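Local atomic coordinates of mannan endo-1,4-beta-mannosidase (Mytilus edulis, PDB entry 2C0H), a protein that hydrolyses internal beta-1,4-mannosidic linkages in the backbones of mannans, galactomannans and glucomannans, acting as a monomeric endo-beta-mannanase of glycosyl hydrolase family 5. Residues T232-F237 against N283-K288; G166-G171 against Y196-I201; Y96-Q101 against K150-L155. The protein carries 3 engineered substitutions. All coordinates share one frame; numbering follows the deposited sequence.

Contact 1: T232-F237 against N283-K288; sequences TDAMGF and NFRLKK. With SO4 (sulfate ion), chain B.
Thr-232 gives its hydroxyl to the carbonyl of Phe-284, with 2.8 Å between OG1 and O, and this bond marks the close-packed end of the contact. A chi1 of -177° swings OG1 away from its own N and toward 283-288; the oxygen also accepts from Ala-234 N, forming an ST turn. It sits at the edge of the Phe-284 ring, while CG2 approaches CD1 of that ring. A water adds a second link, accepting from Asp-233 N and donating to Phe-284 O. Beyond it the methyl of Ala-234 rests on the backbone O of Asn-283. Met-235 SD reaches Phe-284 CE1 at 3.9 Å, an oblique Met-aromatic contact, and lies 3.4 Å from Asn-283 OD1, which stands over one face of the ring, toward its rim.

The other side is looser. The guanidinium of Arg-285 leads outward after CG has touched Ala-234 CB, and Lys-287, beyond the contact, holds a sulfate, probably from the crystallisation liquor, NZ to O4 2.9 Å; backbone N atoms of Asp-243 and His-244 also hold it. The type I' turn from Ala-234 to Phe-237 packs on a short 3-10 end, joining two loops that follow strands 221-225 and 260-263 of a TIM barrel.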
ATOM      1  N   THR A 232      -1.406   3.777 -15.218  1.00 17.81           N
ATOM      2  CA  THR A 232      -2.507   4.043 -16.167  1.00 18.31           C
ATOM      3  C   THR A 232      -2.095   3.741 -17.603  1.00 18.53           C
ATOM      4  O   THR A 232      -0.938   3.952 -17.985  1.00 17.95           O
ATOM      5  CB  THR A 232      -3.038   5.512 -16.077  1.00 18.18           C
ATOM      6  OG1 THR A 232      -4.149   5.679 -16.966  1.00 18.26           O
ATOM      7  CG2 THR A 232      -1.976   6.534 -16.437  1.00 18.62           C
ATOM      8  N   ASP A 233      -3.049   3.258 -18.399  1.00 19.23           N
ATOM      9  CA  ASP A 233      -2.847   3.066 -19.824  1.00 20.40           C
ATOM     10  C   ASP A 233      -3.293   4.292 -20.641  1.00 20.64           C
ATOM     11  O   ASP A 233      -3.178   4.294 -21.865  1.00 21.58           O
ATOM     12  CB  ASP A 233      -3.579   1.805 -20.302  1.00 20.69           C
ATOM     13  CG  ASP A 233      -2.959   0.518 -19.759  1.00 22.89           C
ATOM     14  OD1 ASP A 233      -1.711   0.417 -19.697  1.00 25.49           O
ATOM     15  OD2 ASP A 233      -3.721  -0.420 -19.429  1.00 27.81           O
ATOM     16  N   ALA A 234      -3.811   5.321 -19.972  1.00 20.59           N
ATOM     17  CA  ALA A 234      -4.147   6.588 -20.622  1.00 21.05           C
ATOM     18  C   ALA A 234      -2.928   7.512 -20.725  1.00 21.28           C
ATOM     19  O   ALA A 234      -1.870   7.225 -20.166  1.00 19.94           O
ATOM     20  CB  ALA A 234      -5.268   7.273 -19.870  1.00 21.38           C
ATOM     21  N   MET A 235      -3.082   8.613 -21.465  1.00 21.97           N
ATOM     22  CA  MET A 235      -2.079   9.685 -21.540  1.00 22.83           C
ATOM     23  C   MET A 235      -0.696   9.258 -22.069  1.00 22.37           C
ATOM     24  O   MET A 235       0.309   9.931 -21.811  1.00 23.18           O
ATOM     25  CB  MET A 235      -1.931  10.351 -20.158  1.00 22.82           C
ATOM     26  CG  MET A 235      -3.246  10.711 -19.484  1.00 24.31           C
ATOM     27  SD  MET A 235      -3.015  11.484 -17.865  1.00 27.38           S
ATOM     28  CE  MET A 235      -2.426  13.105 -18.322  1.00 28.12           C
ATOM     29  N   GLY A 236      -0.632   8.158 -22.817  1.00 22.03           N
ATOM     30  CA  GLY A 236       0.638   7.669 -23.353  1.00 21.80           C
ATOM     31  C   GLY A 236       1.508   6.872 -22.390  1.00 21.61           C
ATOM     32  O   GLY A 236       2.692   6.623 -22.668  1.00 22.48           O
ATOM     33  N   PHE A 237       0.931   6.454 -21.267  1.00 20.91           N
ATOM     34  CA  PHE A 237       1.655   5.674 -20.263  1.00 20.42           C
ATOM     35  C   PHE A 237       1.191   4.223 -20.297  1.00 20.08           C
ATOM     36  O   PHE A 237       0.377   3.849 -21.140  1.00 19.67           O
ATOM     37  CB  PHE A 237       1.446   6.281 -18.874  1.00 20.37           C
ATOM     38  CG  PHE A 237       1.727   7.757 -18.807  1.00 20.73           C
ATOM     39  CD1 PHE A 237       2.852   8.293 -19.414  1.00 21.11           C
ATOM     40  CD2 PHE A 237       0.873   8.601 -18.115  1.00 20.71           C
ATOM     41  CE1 PHE A 237       3.111   9.658 -19.358  1.00 21.60           C
ATOM     42  CE2 PHE A 237       1.131   9.966 -18.050  1.00 21.14           C
ATOM     43  CZ  PHE A 237       2.250  10.485 -18.664  1.00 20.25           C
ATOM     44  N   ASN A 283     -10.444  10.273 -15.652  1.00 15.73           N
ATOM     45  CA  ASN A 283      -9.408  10.559 -16.655  1.00 15.62           C
ATOM     46  C   ASN A 283      -8.456   9.389 -16.925  1.00 15.25           C
ATOM     47  O   ASN A 283      -7.931   9.261 -18.035  1.00 16.21           O
ATOM     48  CB  ASN A 283      -8.574  11.758 -16.185  1.00 15.87           C
ATOM     49  CG  ASN A 283      -7.417  12.086 -17.112  1.00 17.25           C
ATOM     50  OD1 ASN A 283      -6.248  11.840 -16.781  1.00 23.65           O
ATOM     51  ND2 ASN A 283      -7.721  12.666 -18.259  1.00 17.11           N
ATOM     52  N   PHE A 284      -8.244   8.550 -15.906  1.00 14.88           N
ATOM     53  CA  PHE A 284      -7.202   7.515 -15.937  1.00 15.68           C
ATOM     54  C   PHE A 284      -7.676   6.175 -16.463  1.00 15.96           C
ATOM     55  O   PHE A 284      -6.863   5.273 -16.637  1.00 15.30           O
ATOM     56  CB  PHE A 284      -6.559   7.391 -14.552  1.00 15.26           C
ATOM     57  CG  PHE A 284      -5.897   8.649 -14.104  1.00 15.33           C
ATOM     58  CD1 PHE A 284      -4.737   9.075 -14.718  1.00 15.10           C
ATOM     59  CD2 PHE A 284      -6.438   9.414 -13.090  1.00 14.95           C
ATOM     60  CE1 PHE A 284      -4.117  10.248 -14.336  1.00 15.85           C
ATOM     61  CE2 PHE A 284      -5.823  10.589 -12.693  1.00 15.27           C
ATOM     62  CZ  PHE A 284      -4.666  11.005 -13.311  1.00 14.95           C
ATOM     63  N   ARG A 285      -8.974   6.061 -16.724  1.00 16.38           N
ATOM     64  CA  ARG A 285      -9.561   4.892 -17.399  1.00 17.78           C
ATOM     65  C   ARG A 285      -9.281   3.583 -16.650  1.00 18.27           C
ATOM     66  O   ARG A 285      -8.950   2.545 -17.261  1.00 20.03           O
ATOM     67  CB  ARG A 285      -9.100   4.804 -18.858  1.00 18.82           C
ATOM     68  CG  ARG A 285      -9.188   6.096 -19.681  1.00 22.19           C
ATOM     69  CD  ARG A 285     -10.529   6.798 -19.569  1.00 27.68           C
ATOM     70  NE  ARG A 285     -11.660   5.958 -19.962  1.00 30.36           N
ATOM     71  CZ  ARG A 285     -12.940   6.291 -19.797  1.00 32.19           C
ATOM     72  NH1 ARG A 285     -13.270   7.456 -19.241  1.00 33.39           N
ATOM     73  NH2 ARG A 285     -13.899   5.457 -20.184  1.00 33.12           N
ATOM     74  N   LEU A 286      -9.436   3.637 -15.332  1.00 17.85           N
ATOM     75  CA  LEU A 286      -9.247   2.474 -14.473  1.00 17.52           C
ATOM     76  C   LEU A 286     -10.559   1.766 -14.122  1.00 17.38           C
ATOM     77  O   LEU A 286     -11.624   2.387 -14.057  1.00 17.50           O
ATOM     78  CB  LEU A 286      -8.542   2.903 -13.192  1.00 17.67           C
ATOM     79  CG  LEU A 286      -7.177   3.548 -13.424  1.00 19.28           C
ATOM     80  CD1 LEU A 286      -6.663   4.157 -12.144  1.00 20.95           C
ATOM     81  CD2 LEU A 286      -6.188   2.538 -13.992  1.00 21.82           C
ATOM     82  N   LYS A 287     -10.458   0.466 -13.863  1.00 16.86           N
ATOM     83  CA  LYS A 287     -11.615  -0.373 -13.574  1.00 17.60           C
ATOM     84  C   LYS A 287     -11.632  -0.918 -12.129  1.00 16.79           C
ATOM     85  O   LYS A 287     -12.401  -1.835 -11.794  1.00 17.52           O
ATOM     86  CB  LYS A 287     -11.659  -1.519 -14.584  1.00 18.01           C
ATOM     87  CG  LYS A 287     -11.769  -1.061 -16.012  1.00 20.67           C
ATOM     88  CD  LYS A 287     -11.957  -2.230 -16.970  1.00 21.46           C
ATOM     89  CE  LYS A 287     -10.702  -3.068 -17.074  1.00 24.47           C
ATOM     90  NZ  LYS A 287     -10.723  -4.004 -18.248  1.00 26.04           N
ATOM     91  N   LYS A 288     -10.783  -0.358 -11.264  1.00 15.15           N
ATOM     92  CA  LYS A 288     -10.780  -0.664  -9.836  1.00 14.10           C
ATOM     93  C   LYS A 288     -10.720   0.670  -9.126  1.00 12.80           C
ATOM     94  O   LYS A 288     -10.339   1.648  -9.773  1.00 12.25           O
ATOM     95  CB  LYS A 288      -9.533  -1.455  -9.421  1.00 14.08           C
ATOM     96  CG  LYS A 288      -9.247  -2.710 -10.208  1.00 15.63           C
ATOM     97  CD  LYS A 288      -7.971  -3.356  -9.654  1.00 15.48           C
ATOM     98  CE  LYS A 288      -7.396  -4.414 -10.578  1.00 16.99           C
ATOM     99  NZ  LYS A 288      -8.366  -5.533 -10.642  1.00 18.98           N
TER
HETATM  100  S   SO4 B 401      -7.418  -5.143 -16.905  1.00 26.64           S
HETATM  101  O1  SO4 B 401      -7.134  -4.923 -15.487  1.00 25.50           O
HETATM  102  O2  SO4 B 401      -6.420  -6.061 -17.459  1.00 27.23           O
HETATM  103  O3  SO4 B 401      -7.358  -3.906 -17.682  1.00 27.91           O
HETATM  104  O4  SO4 B 401      -8.749  -5.744 -17.051  1.00 28.13           O
HETATM  105  O   HOH W   1      -5.912   2.780 -17.845  1.00 22.62           O

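Contact 2: G166-G171 against Y196-I201; sequences GEIKPG and YSAQEI
Tyr-196 opens the second segment with a backbone exchange: its N donates to Glu-167 O at 2.9 Å, and its O accepts from Lys-169 N, also at 2.9 Å. The two bonds bracket Ile-168 in a single beta bridge, and the CA of Ile-168 adds a C-H...O contact to Tyr-196 O. The tyrosine ring lies beside the Glu-167 side chain, both running the same way. CB of Glu-167 touches CD2, whereas OE1 meets the ring edge at CE2, 3.6 Å away, its carboxylate turned 70° from the ring plane. The phenol OH is held by Asn-125 and His-121, both on helix 121-129.

Ser-197 then ends the extended run as the N-cap of helix 198-215. Its OG accepts from Glu-200 N, and its own N donates to Glu-200 OE1 at 2.9 Å, on the anti lone pair of that oxygen; this reciprocal pair is a capping box. The bridge therefore pins the long loop after strand 155-162 just before the next barrel helix begins, and Ile-168 lies near Trp-226, a probable substrate-binding residue.

Ala-198 uses its N to donate to a water that also bonds Lys-169 O, and its CB meets Ile-168 CD1. One turn further, Ile-201 crosses Ile-168 at about a right angle, its CD1 3.8 Å from CG1. That CG1 is swung anti to the Ile-168 backbone N (chi1 -161°), which carries CD1 across to the first turn of the helix.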
ATOM      1  N   GLY A 166      11.124   2.292  -7.711  1.00 13.21           N
ATOM      2  CA  GLY A 166      12.429   2.703  -7.189  1.00 13.62           C
ATOM      3  C   GLY A 166      13.584   1.900  -7.760  1.00 14.12           C
ATOM      4  O   GLY A 166      14.723   2.382  -7.857  1.00 13.41           O
ATOM      5  N   GLU A 167      13.280   0.669  -8.145  1.00 13.79           N
ATOM      6  CA  GLU A 167      14.300  -0.291  -8.551  1.00 14.36           C
ATOM      7  C   GLU A 167      14.042  -0.878  -9.955  1.00 14.44           C
ATOM      8  O   GLU A 167      14.715  -1.828 -10.373  1.00 13.45           O
ATOM      9  CB  GLU A 167      14.455  -1.367  -7.449  1.00 14.56           C
ATOM     10  CG  GLU A 167      15.069  -0.765  -6.144  1.00 16.31           C
ATOM     11  CD  GLU A 167      14.895  -1.581  -4.868  1.00 17.58           C
ATOM     12  OE1 GLU A 167      14.166  -2.596  -4.841  1.00 21.88           O
ATOM     13  OE2 GLU A 167      15.478  -1.159  -3.839  1.00 21.42           O
ATOM     14  N   ILE A 168      13.145  -0.266 -10.717  1.00 13.67           N
ATOM     15  CA  ILE A 168      12.847  -0.733 -12.080  1.00 15.31           C
ATOM     16  C   ILE A 168      13.923  -0.258 -13.089  1.00 15.74           C
ATOM     17  O   ILE A 168      14.634   0.720 -12.850  1.00 15.88           O
ATOM     18  CB  ILE A 168      11.452  -0.279 -12.530  1.00 14.58           C
ATOM     19  CG1 ILE A 168      10.931  -1.110 -13.709  1.00 14.97           C
ATOM     20  CG2 ILE A 168      11.456   1.210 -12.906  1.00 15.05           C
ATOM     21  CD1 ILE A 168       9.444  -0.959 -13.936  1.00 16.81           C
ATOM     22  N   LYS A 169      14.065  -0.982 -14.195  1.00 16.37           N
ATOM     23  CA  LYS A 169      14.921  -0.570 -15.308  1.00 17.64           C
ATOM     24  C   LYS A 169      14.132   0.270 -16.322  1.00 17.74           C
ATOM     25  O   LYS A 169      13.310  -0.266 -17.056  1.00 17.46           O
ATOM     26  CB  LYS A 169      15.479  -1.802 -16.018  1.00 18.00           C
ATOM     27  CG  LYS A 169      16.442  -2.621 -15.202  1.00 19.02           C
ATOM     28  CD  LYS A 169      16.892  -3.848 -16.000  1.00 20.11           C
ATOM     29  CE  LYS A 169      17.749  -4.788 -15.196  1.00 21.45           C
ATOM     30  NZ  LYS A 169      18.171  -5.943 -16.043  1.00 25.83           N
ATOM     31  N   PRO A 170      14.352   1.593 -16.353  1.00 18.14           N
ATOM     32  CA  PRO A 170      13.653   2.424 -17.339  1.00 19.01           C
ATOM     33  C   PRO A 170      14.266   2.390 -18.762  1.00 19.61           C
ATOM     34  O   PRO A 170      15.408   1.972 -18.943  1.00 19.36           O
ATOM     35  CB  PRO A 170      13.752   3.833 -16.721  1.00 18.80           C
ATOM     36  CG  PRO A 170      14.983   3.810 -15.933  1.00 19.34           C
ATOM     37  CD  PRO A 170      15.224   2.396 -15.475  1.00 18.48           C
ATOM     38  N   GLY A 171      13.502   2.828 -19.762  1.00 20.66           N
ATOM     39  CA  GLY A 171      14.007   2.972 -21.122  1.00 21.68           C
ATOM     40  C   GLY A 171      14.071   1.696 -21.938  1.00 22.67           C
ATOM     41  O   GLY A 171      14.696   1.671 -23.005  1.00 23.12           O
ATOM     42  N   TYR A 196      15.576  -4.324 -11.604  1.00 15.53           N
ATOM     43  CA  TYR A 196      14.546  -5.306 -11.966  1.00 15.16           C
ATOM     44  C   TYR A 196      13.776  -4.893 -13.206  1.00 15.64           C
ATOM     45  O   TYR A 196      13.471  -3.721 -13.404  1.00 15.35           O
ATOM     46  CB  TYR A 196      13.572  -5.526 -10.797  1.00 15.29           C
ATOM     47  CG  TYR A 196      14.288  -5.804  -9.495  1.00 14.05           C
ATOM     48  CD1 TYR A 196      15.182  -6.869  -9.384  1.00 14.66           C
ATOM     49  CD2 TYR A 196      14.118  -4.995  -8.391  1.00 15.39           C
ATOM     50  CE1 TYR A 196      15.869  -7.120  -8.208  1.00 15.28           C
ATOM     51  CE2 TYR A 196      14.802  -5.232  -7.217  1.00 14.84           C
ATOM     52  CZ  TYR A 196      15.680  -6.303  -7.123  1.00 14.72           C
ATOM     53  OH  TYR A 196      16.366  -6.537  -5.955  1.00 16.83           O
ATOM     54  N   SER A 197      13.464  -5.861 -14.061  1.00 14.73           N
ATOM     55  CA  SER A 197      12.623  -5.581 -15.208  1.00 14.96           C
ATOM     56  C   SER A 197      11.167  -5.413 -14.780  1.00 14.61           C
ATOM     57  O   SER A 197      10.776  -5.853 -13.706  1.00 14.39           O
ATOM     58  CB  SER A 197      12.716  -6.711 -16.226  1.00 14.92           C
ATOM     59  OG  SER A 197      12.224  -7.920 -15.694  1.00 16.85           O
ATOM     60  N   ALA A 198      10.370  -4.783 -15.636  1.00 15.27           N
ATOM     61  CA  ALA A 198       8.933  -4.683 -15.397  1.00 15.15           C
ATOM     62  C   ALA A 198       8.305  -6.056 -15.190  1.00 14.94           C
ATOM     63  O   ALA A 198       7.462  -6.224 -14.316  1.00 15.00           O
ATOM     64  CB  ALA A 198       8.243  -3.958 -16.540  1.00 15.54           C
ATOM     65  N   GLN A 199       8.728  -7.046 -15.976  1.00 15.37           N
ATOM     66  CA  GLN A 199       8.208  -8.402 -15.804  1.00 15.31           C
ATOM     67  C   GLN A 199       8.552  -9.032 -14.429  1.00 14.97           C
ATOM     68  O   GLN A 199       7.736  -9.744 -13.835  1.00 14.37           O
ATOM     69  CB  GLN A 199       8.662  -9.300 -16.953  1.00 15.69           C
ATOM     70  CG  GLN A 199       8.059 -10.715 -16.888  1.00 17.72           C
ATOM     71  CD  GLN A 199       8.922 -11.724 -16.139  1.00 22.95           C
ATOM     72  OE1 GLN A 199      10.155 -11.633 -16.133  1.00 27.88           O
ATOM     73  NE2 GLN A 199       8.275 -12.720 -15.529  1.00 23.96           N
ATOM     74  N   GLU A 200       9.748  -8.776 -13.913  1.00 15.02           N
ATOM     75  CA  GLU A 200      10.131  -9.301 -12.588  1.00 15.69           C
ATOM     76  C   GLU A 200       9.274  -8.722 -11.459  1.00 14.63           C
ATOM     77  O   GLU A 200       8.811  -9.440 -10.564  1.00 13.77           O
ATOM     78  CB  GLU A 200      11.615  -9.044 -12.314  1.00 15.68           C
ATOM     79  CG  GLU A 200      12.536 -10.001 -13.049  1.00 18.61           C
ATOM     80  CD  GLU A 200      14.002  -9.666 -12.869  1.00 20.26           C
ATOM     81  OE1 GLU A 200      14.370  -8.476 -13.046  1.00 22.75           O
ATOM     82  OE2 GLU A 200      14.804 -10.597 -12.576  1.00 25.49           O
ATOM     83  N   ILE A 201       9.037  -7.416 -11.516  1.00 14.31           N
ATOM     84  CA  ILE A 201       8.180  -6.762 -10.540  1.00 14.21           C
ATOM     85  C   ILE A 201       6.756  -7.306 -10.637  1.00 13.30           C
ATOM     86  O   ILE A 201       6.124  -7.598  -9.624  1.00 13.34           O
ATOM     87  CB  ILE A 201       8.206  -5.242 -10.736  1.00 14.07           C
ATOM     88  CG1 ILE A 201       9.576  -4.709 -10.311  1.00 16.31           C
ATOM     89  CG2 ILE A 201       7.061  -4.579  -9.968  1.00 14.97           C
ATOM     90  CD1 ILE A 201       9.878  -3.310 -10.758  1.00 15.99           C
TER
HETATM   91  O   HOH W   2      12.097  -3.053 -17.436  1.00 19.84           O

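Contact 3: Y96-Q101 against K150-L155; sequences YLHAAQ and KNEKAL
Leu-97 spreads its two methyls over the turn 152-155: CD1 lies against CB and CG of Glu-152, 3.9 Å from CB, while CD2 covers the backbone carbonyl of Ala-154 and reaches CB of Leu-155. The Ala-154 methyl docks on the helix, within 3.3 Å of Leu-97 O and 3.9 Å of Ala-100 CB, and it also meets the N and CB of Gln-101. Consistent with so small a side chain, the CA atoms of Gln-101 and Ala-154 approach to 5.1 Å.

The buried Glu-152 carboxylate turns toward the partly exposed His-98 and Gln-101. Its chain folds back at chi2 (-65°), which brings the carboxylate to the edge of the His-98 ring, OE1 lying 3.1 Å from CE1 with the two planes 57° apart. The other oxygen, OE2, forms a salt bridge with Arg-94, one helical turn before His-98, so the carboxylate is anchored from the same helix. Two waters link Glu-152 OE1 and Gln-101 OE1 to the backbone N atoms of the turn. One accepts from Ala-154 N; the other accepts from Lys-153 N and donates to Gln-101 OE1, 2.8 Å from its oxygen, and, at longer range, to Glu-152 OE1. NE2 of Gln-101 crosses the end of the Lys-153 chain, 3.6 Å from CE, and the ammonium group of that lysine pairs with the C-terminal carboxylate of Leu-353.

Here a type I turn from Glu-152 to Leu-155 leads from helix 131-149 into strand 155-162, an alpha-to-beta loop at the N-terminal end of the TIM barrel strands, docked on the outer-layer helix 89-102.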
ATOM      1  N   TYR A  96      -1.995  -5.212  18.206  1.00 13.55           N
ATOM      2  CA  TYR A  96      -2.186  -3.929  17.515  1.00 13.14           C
ATOM      3  C   TYR A  96      -3.562  -3.862  16.885  1.00 13.19           C
ATOM      4  O   TYR A  96      -4.259  -2.862  16.995  1.00 13.02           O
ATOM      5  CB  TYR A  96      -1.087  -3.682  16.465  1.00 13.42           C
ATOM      6  CG  TYR A  96      -1.189  -2.359  15.719  1.00 13.62           C
ATOM      7  CD1 TYR A  96      -1.391  -1.159  16.403  1.00 13.84           C
ATOM      8  CD2 TYR A  96      -1.031  -2.295  14.340  1.00 13.62           C
ATOM      9  CE1 TYR A  96      -1.472   0.049  15.714  1.00 12.73           C
ATOM     10  CE2 TYR A  96      -1.108  -1.089  13.656  1.00 14.65           C
ATOM     11  CZ  TYR A  96      -1.327   0.083  14.348  1.00 13.21           C
ATOM     12  OH  TYR A  96      -1.394   1.286  13.648  1.00 15.38           O
ATOM     13  N   LEU A  97      -3.961  -4.932  16.214  1.00 13.18           N
ATOM     14  CA  LEU A  97      -5.300  -4.975  15.625  1.00 13.11           C
ATOM     15  C   LEU A  97      -6.417  -4.821  16.681  1.00 13.62           C
ATOM     16  O   LEU A  97      -7.425  -4.176  16.400  1.00 13.86           O
ATOM     17  CB  LEU A  97      -5.481  -6.254  14.782  1.00 13.03           C
ATOM     18  CG  LEU A  97      -4.677  -6.281  13.476  1.00 12.57           C
ATOM     19  CD1 LEU A  97      -4.643  -7.718  12.938  1.00 12.79           C
ATOM     20  CD2 LEU A  97      -5.229  -5.322  12.412  1.00 13.42           C
ATOM     21  N   HIS A  98      -6.236  -5.390  17.878  1.00 14.05           N
ATOM     22  CA  HIS A  98      -7.232  -5.249  18.956  1.00 14.86           C
ATOM     23  C   HIS A  98      -7.290  -3.803  19.430  1.00 14.77           C
ATOM     24  O   HIS A  98      -8.373  -3.294  19.678  1.00 14.76           O
ATOM     25  CB  HIS A  98      -6.943  -6.156  20.144  1.00 16.18           C
ATOM     26  CG  HIS A  98      -7.187  -7.609  19.886  1.00 18.11           C
ATOM     27  ND1 HIS A  98      -7.904  -8.077  18.808  1.00 24.36           N
ATOM     28  CD2 HIS A  98      -6.813  -8.698  20.593  1.00 22.01           C
ATOM     29  CE1 HIS A  98      -7.953  -9.399  18.857  1.00 22.56           C
ATOM     30  NE2 HIS A  98      -7.295  -9.800  19.930  1.00 23.87           N
ATOM     31  N   ALA A  99      -6.141  -3.147  19.541  1.00 14.93           N
ATOM     32  CA  ALA A  99      -6.108  -1.713  19.873  1.00 14.87           C
ATOM     33  C   ALA A  99      -6.814  -0.857  18.819  1.00 15.16           C
ATOM     34  O   ALA A  99      -7.583   0.052  19.151  1.00 14.80           O
ATOM     35  CB  ALA A  99      -4.665  -1.254  20.060  1.00 14.97           C
ATOM     36  N   ALA A 100      -6.572  -1.150  17.545  1.00 14.28           N
ATOM     37  CA  ALA A 100      -7.201  -0.426  16.442  1.00 14.78           C
ATOM     38  C   ALA A 100      -8.727  -0.614  16.479  1.00 14.89           C
ATOM     39  O   ALA A 100      -9.485   0.341  16.306  1.00 15.36           O
ATOM     40  CB  ALA A 100      -6.633  -0.887  15.097  1.00 14.65           C
ATOM     41  N   GLN A 101      -9.175  -1.834  16.758  1.00 15.43           N
ATOM     42  CA  GLN A 101     -10.602  -2.147  16.820  1.00 16.40           C
ATOM     43  C   GLN A 101     -11.303  -1.304  17.883  1.00 16.51           C
ATOM     44  O   GLN A 101     -12.403  -0.830  17.653  1.00 16.88           O
ATOM     45  CB  GLN A 101     -10.811  -3.635  17.113  1.00 16.16           C
ATOM     46  CG  GLN A 101     -12.241  -4.074  16.993  1.00 17.55           C
ATOM     47  CD  GLN A 101     -12.432  -5.555  17.229  1.00 18.89           C
ATOM     48  OE1 GLN A 101     -11.497  -6.349  17.092  1.00 20.17           O
ATOM     49  NE2 GLN A 101     -13.655  -5.942  17.559  1.00 22.64           N
ATOM     50  N   LYS A 150      -7.050 -13.213   9.419  1.00 18.43           N
ATOM     51  CA  LYS A 150      -8.185 -12.897   8.549  1.00 18.98           C
ATOM     52  C   LYS A 150      -9.522 -12.618   9.244  1.00 19.44           C
ATOM     53  O   LYS A 150     -10.385 -11.978   8.654  1.00 20.78           O
ATOM     54  CB  LYS A 150      -8.376 -13.992   7.505  1.00 19.01           C
ATOM     55  CG  LYS A 150      -8.765 -15.321   8.055  1.00 19.58           C
ATOM     56  CD  LYS A 150      -8.795 -16.328   6.946  1.00 20.28           C
ATOM     57  CE  LYS A 150      -9.058 -17.688   7.485  1.00 21.23           C
ATOM     58  NZ  LYS A 150      -9.086 -18.697   6.382  1.00 24.50           N
ATOM     59  N   ASN A 151      -9.703 -13.081  10.478  1.00 19.61           N
ATOM     60  CA  ASN A 151     -10.966 -12.835  11.189  1.00 19.57           C
ATOM     61  C   ASN A 151     -10.903 -11.625  12.121  1.00 19.00           C
ATOM     62  O   ASN A 151     -11.853 -11.347  12.856  1.00 19.53           O
ATOM     63  CB  ASN A 151     -11.416 -14.091  11.944  1.00 20.58           C
ATOM     64  CG  ASN A 151     -11.708 -15.264  11.014  1.00 22.78           C
ATOM     65  OD1 ASN A 151     -12.334 -15.106   9.964  1.00 26.24           O
ATOM     66  ND2 ASN A 151     -11.257 -16.460  11.405  1.00 26.68           N
ATOM     67  N   GLU A 152      -9.792 -10.891  12.089  1.00 17.92           N
ATOM     68  CA  GLU A 152      -9.678  -9.683  12.898  1.00 17.57           C
ATOM     69  C   GLU A 152     -10.428  -8.552  12.230  1.00 17.07           C
ATOM     70  O   GLU A 152     -10.147  -8.217  11.085  1.00 16.53           O
ATOM     71  CB  GLU A 152      -8.214  -9.297  13.093  1.00 17.31           C
ATOM     72  CG  GLU A 152      -7.461 -10.239  14.019  1.00 18.95           C
ATOM     73  CD  GLU A 152      -7.988 -10.191  15.450  1.00 22.13           C
ATOM     74  OE1 GLU A 152      -8.603  -9.168  15.840  1.00 24.80           O
ATOM     75  OE2 GLU A 152      -7.807 -11.181  16.199  1.00 24.87           O
ATOM     76  N   LYS A 153     -11.374  -7.962  12.953  1.00 17.06           N
ATOM     77  CA  LYS A 153     -12.230  -6.934  12.372  1.00 17.90           C
ATOM     78  C   LYS A 153     -11.475  -5.667  11.973  1.00 16.67           C
ATOM     79  O   LYS A 153     -11.908  -4.965  11.066  1.00 17.06           O
ATOM     80  CB  LYS A 153     -13.379  -6.569  13.309  1.00 18.71           C
ATOM     81  CG  LYS A 153     -14.525  -7.578  13.317  1.00 21.64           C
ATOM     82  CD  LYS A 153     -15.518  -7.346  14.462  1.00 22.13           C
ATOM     83  CE  LYS A 153     -15.792  -5.877  14.708  1.00 26.01           C
ATOM     84  NZ  LYS A 153     -16.983  -5.680  15.576  1.00 27.64           N
ATOM     85  N   ALA A 154     -10.355  -5.380  12.623  1.00 15.42           N
ATOM     86  CA  ALA A 154      -9.566  -4.203  12.263  1.00 15.76           C
ATOM     87  C   ALA A 154      -8.573  -4.411  11.113  1.00 15.14           C
ATOM     88  O   ALA A 154      -7.889  -3.474  10.721  1.00 15.29           O
ATOM     89  CB  ALA A 154      -8.849  -3.664  13.476  1.00 15.46           C
ATOM     90  N   LEU A 155      -8.478  -5.617  10.547  1.00 14.12           N
ATOM     91  CA  LEU A 155      -7.579  -5.818   9.426  1.00 14.86           C
ATOM     92  C   LEU A 155      -8.205  -5.301   8.127  1.00 14.80           C
ATOM     93  O   LEU A 155      -9.192  -5.857   7.635  1.00 15.56           O
ATOM     94  CB  LEU A 155      -7.186  -7.289   9.293  1.00 14.59           C
ATOM     95  CG  LEU A 155      -6.311  -7.599   8.077  1.00 15.35           C
ATOM     96  CD1 LEU A 155      -4.938  -6.940   8.190  1.00 15.98           C
ATOM     97  CD2 LEU A 155      -6.187  -9.098   7.922  1.00 17.29           C
TER
HETATM   98  O   HOH W   3      -9.275  -6.534  15.189  1.00 15.28           O
HETATM   99  O   HOH W   4     -11.857  -8.817  15.836  1.00 24.83           O

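How the contacts relate
From the N terminus, contact 3 comes first: it joins helix 89-102 to the turn that enters strand 155-162, closing a loop that contains strand 106-113 and helices 121-129 and 131-149. Contact 2 follows beyond strand 155-162, drawing a long irregular excursion shut at the start of helix 198-215. Contact 1 comes last and clasps two loops, one after strand 221-225 and one before strand 290-294, with helix 243-250 and strand 260-263 between them in the chain. The three closures run in series, neither nesting nor crossing. Contacts 1 and 2 have centres 20 Å apart, whereas contact 3 lies across the chain's centre from both, 34 and 35 Å away between centres.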